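Local coordinates for protein putative lipase (Bacteroides thetaiotaomicron VPI-5482, PDB 3BZW) that belongs to the SGNH (GDSL-like) hydrolase family and probably hydrolyses ester bonds, perhaps in lipids such as lysophospholipids, at residues 69-74 with 145-150. Residues are numbered along the deposited sequence; the frame is centred on the assembly and turned at random.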
loop_
_atom_site.group_PDB
_atom_site.type_symbol
_atom_site.label_atom_id
_atom_site.label_comp_id
_atom_site.label_asym_id
_atom_site.label_seq_id
_atom_site.Cartn_x
_atom_site.Cartn_y
_atom_site.Cartn_z
ATOM N N ARG A 69 0.342 16.802 37.798
ATOM C CA ARG A 69 -0.179 15.450 37.969
ATOM C C ARG A 69 -0.286 14.673 36.662
ATOM O O ARG A 69 -0.424 15.252 35.578
ATOM C CB ARG A 69 -1.533 15.484 38.688
ATOM C CG ARG A 69 -1.431 16.024 40.115
ATOM C CD ARG A 69 -0.461 15.180 40.943
ATOM N NE ARG A 69 -0.056 15.835 42.187
ATOM C CZ ARG A 69 -0.795 15.889 43.292
ATOM N NH1 ARG A 69 -1.995 15.322 43.326
ATOM N NH2 ARG A 69 -0.331 16.510 44.369
ATOM N N GLN A 70 -0.211 13.352 36.783
ATOM C CA GLN A 70 -0.271 12.446 35.640
ATOM C C GLN A 70 -1.468 11.507 35.762
ATOM O O GLN A 70 -2.212 11.566 36.741
ATOM C CB GLN A 70 1.029 11.644 35.576
ATOM C CG GLN A 70 2.266 12.518 35.382
ATOM C CD GLN A 70 3.543 11.827 35.817
ATOM O OE1 GLN A 70 3.745 10.647 35.545
ATOM N NE2 GLN A 70 4.417 12.566 36.491
ATOM N N TRP A 71 -1.653 10.636 34.774
ATOM C CA TRP A 71 -2.780 9.713 34.806
ATOM C C TRP A 71 -2.805 8.793 36.023
ATOM O O TRP A 71 -3.839 8.194 36.320
ATOM C CB TRP A 71 -2.838 8.866 33.523
ATOM C CG TRP A 71 -3.925 9.313 32.583
ATOM C CD1 TRP A 71 -3.830 10.265 31.603
ATOM C CD2 TRP A 71 -5.286 8.866 32.577
ATOM N NE1 TRP A 71 -5.052 10.439 30.989
ATOM C CE2 TRP A 71 -5.962 9.594 31.569
ATOM C CE3 TRP A 71 -6.004 7.923 33.330
ATOM C CZ2 TRP A 71 -7.321 9.406 31.293
ATOM C CZ3 TRP A 71 -7.356 7.736 33.057
ATOM C CH2 TRP A 71 -8.000 8.475 32.047
ATOM N N ASP A 72 -1.689 8.685 36.742
ATOM C CA ASP A 72 -1.665 7.821 37.922
ATOM C C ASP A 72 -2.392 8.471 39.097
ATOM O O ASP A 72 -2.668 7.820 40.106
ATOM C CB ASP A 72 -0.218 7.474 38.319
ATOM C CG ASP A 72 0.598 8.694 38.716
ATOM O OD1 ASP A 72 0.306 9.806 38.229
ATOM O OD2 ASP A 72 1.553 8.534 39.505
ATOM N N ASP A 73 -2.726 9.749 38.945
ATOM C CA ASP A 73 -3.410 10.496 39.995
ATOM C C ASP A 73 -4.926 10.565 39.785
ATOM O O ASP A 73 -5.640 11.150 40.598
ATOM C CB ASP A 73 -2.825 11.916 40.077
ATOM C CG ASP A 73 -3.171 12.626 41.381
ATOM O OD1 ASP A 73 -2.967 12.023 42.461
ATOM O OD2 ASP A 73 -3.632 13.788 41.326
ATOM N N VAL A 74 -5.417 9.960 38.707
ATOM C CA VAL A 74 -6.851 9.982 38.417
ATOM C C VAL A 74 -7.699 9.318 39.508
ATOM O O VAL A 74 -8.730 9.857 39.902
ATOM C CB VAL A 74 -7.151 9.342 37.040
ATOM C CG1 VAL A 74 -8.659 9.143 36.857
ATOM C CG2 VAL A 74 -6.612 10.250 35.934
ATOM N N GLY A 145 -1.433 1.212 31.401
ATOM C CA GLY A 145 -1.779 0.611 32.678
ATOM C C GLY A 145 -2.501 1.615 33.556
ATOM O O GLY A 145 -3.463 1.277 34.246
ATOM N N ARG A 146 -2.035 2.861 33.530
ATOM C CA ARG A 146 -2.644 3.922 34.327
ATOM C C ARG A 146 -4.053 4.238 33.842
ATOM O O ARG A 146 -4.941 4.548 34.639
ATOM C CB ARG A 146 -1.784 5.188 34.266
ATOM C CG ARG A 146 -0.429 5.035 34.929
ATOM C CD ARG A 146 0.391 6.309 34.802
ATOM N NE ARG A 146 1.648 6.212 35.537
ATOM C CZ ARG A 146 2.455 7.241 35.770
ATOM N NH1 ARG A 146 2.131 8.447 35.323
ATOM N NH2 ARG A 146 3.579 7.066 36.452
ATOM N N ILE A 147 -4.259 4.171 32.531
ATOM C CA ILE A 147 -5.576 4.440 31.975
ATOM C C ILE A 147 -6.526 3.313 32.384
ATOM O O ILE A 147 -7.684 3.562 32.724
ATOM C CB ILE A 147 -5.519 4.571 30.432
ATOM C CG1 ILE A 147 -4.750 5.845 30.058
ATOM C CG2 ILE A 147 -6.927 4.631 29.853
ATOM C CD1 ILE A 147 -4.501 6.017 28.563
ATOM N N ASN A 148 -6.034 2.076 32.361
ATOM C CA ASN A 148 -6.860 0.938 32.756
ATOM C C ASN A 148 -7.308 1.107 34.207
ATOM O O ASN A 148 -8.485 0.937 34.527
ATOM C CB ASN A 148 -6.088 -0.381 32.620
ATOM C CG ASN A 148 -5.913 -0.814 31.175
ATOM O OD1 ASN A 148 -6.663 -0.402 30.289
ATOM N ND2 ASN A 148 -4.928 -1.673 30.936
ATOM N N ILE A 149 -6.359 1.437 35.080
ATOM C CA ILE A 149 -6.653 1.638 36.499
ATOM C C ILE A 149 -7.591 2.835 36.692
ATOM O O ILE A 149 -8.562 2.765 37.454
ATOM C CB ILE A 149 -5.360 1.907 37.306
ATOM C CG1 ILE A 149 -4.488 0.649 37.333
ATOM C CG2 ILE A 149 -5.715 2.366 38.719
ATOM C CD1 ILE A 149 -3.092 0.867 37.907
ATOM N N GLY A 150 -7.293 3.927 35.994
ATOM C CA GLY A 150 -8.098 5.133 36.106
ATOM C C GLY A 150 -9.545 5.009 35.663
ATOM O O GLY A 150 -10.459 5.428 36.377
HETATM O O HOH W 1 5.652 9.055 36.528
HETATM O O HOH W 2 -4.583 5.629 37.088
#
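Arg146 reaches from helix 143-157 to Gln70, its NH1 donating to Gln70 OE1 over 2.7 Å in a nearly straight bond (171°). The oxygen lies in the guanidinium plane. A water closes a ring beside this bond, donating a hydrogen bond to Gln70 OE1 and accepting one from Arg146 NH2. In Asp72, a chi1 of 63° sets CG between the backbone N and the carbonyl carbon and lays the carboxylate alongside the guanidinium, planes 9° apart. Asp72 CB lies over one face, toward its rim, 3.6 Å from Arg146 NE. Because Asp72 OD1 lies well out of the guanidinium plane, no N-H points at it, and the long 3.7 Å salt bridge to Arg146 NH1 is one of charge alone. Asp100 forms a salt bridge with the same NH1 and Gln140 O accepts from NE, which fixes the rotation of the guanidinium. In the three-layer alpha/beta/alpha fold of SGNH hydrolases, this contact ties the loop that follows strand 60-63 and leads into helix 74-85 to helix 143-157. A second water donates to both Trp71 O and Arg146 O, bridging the two backbones. The Trp71 indole is sandwiched: Ile147 CG1 makes a CH-pi contact 4.1 Å from the centroid of the six-membered ring, and Val74 CG2 lies on the opposite face. At the ring edge, Gly150 CA approaches Trp71 CZ3 to 4.1 Å and also meets Val74 CG1.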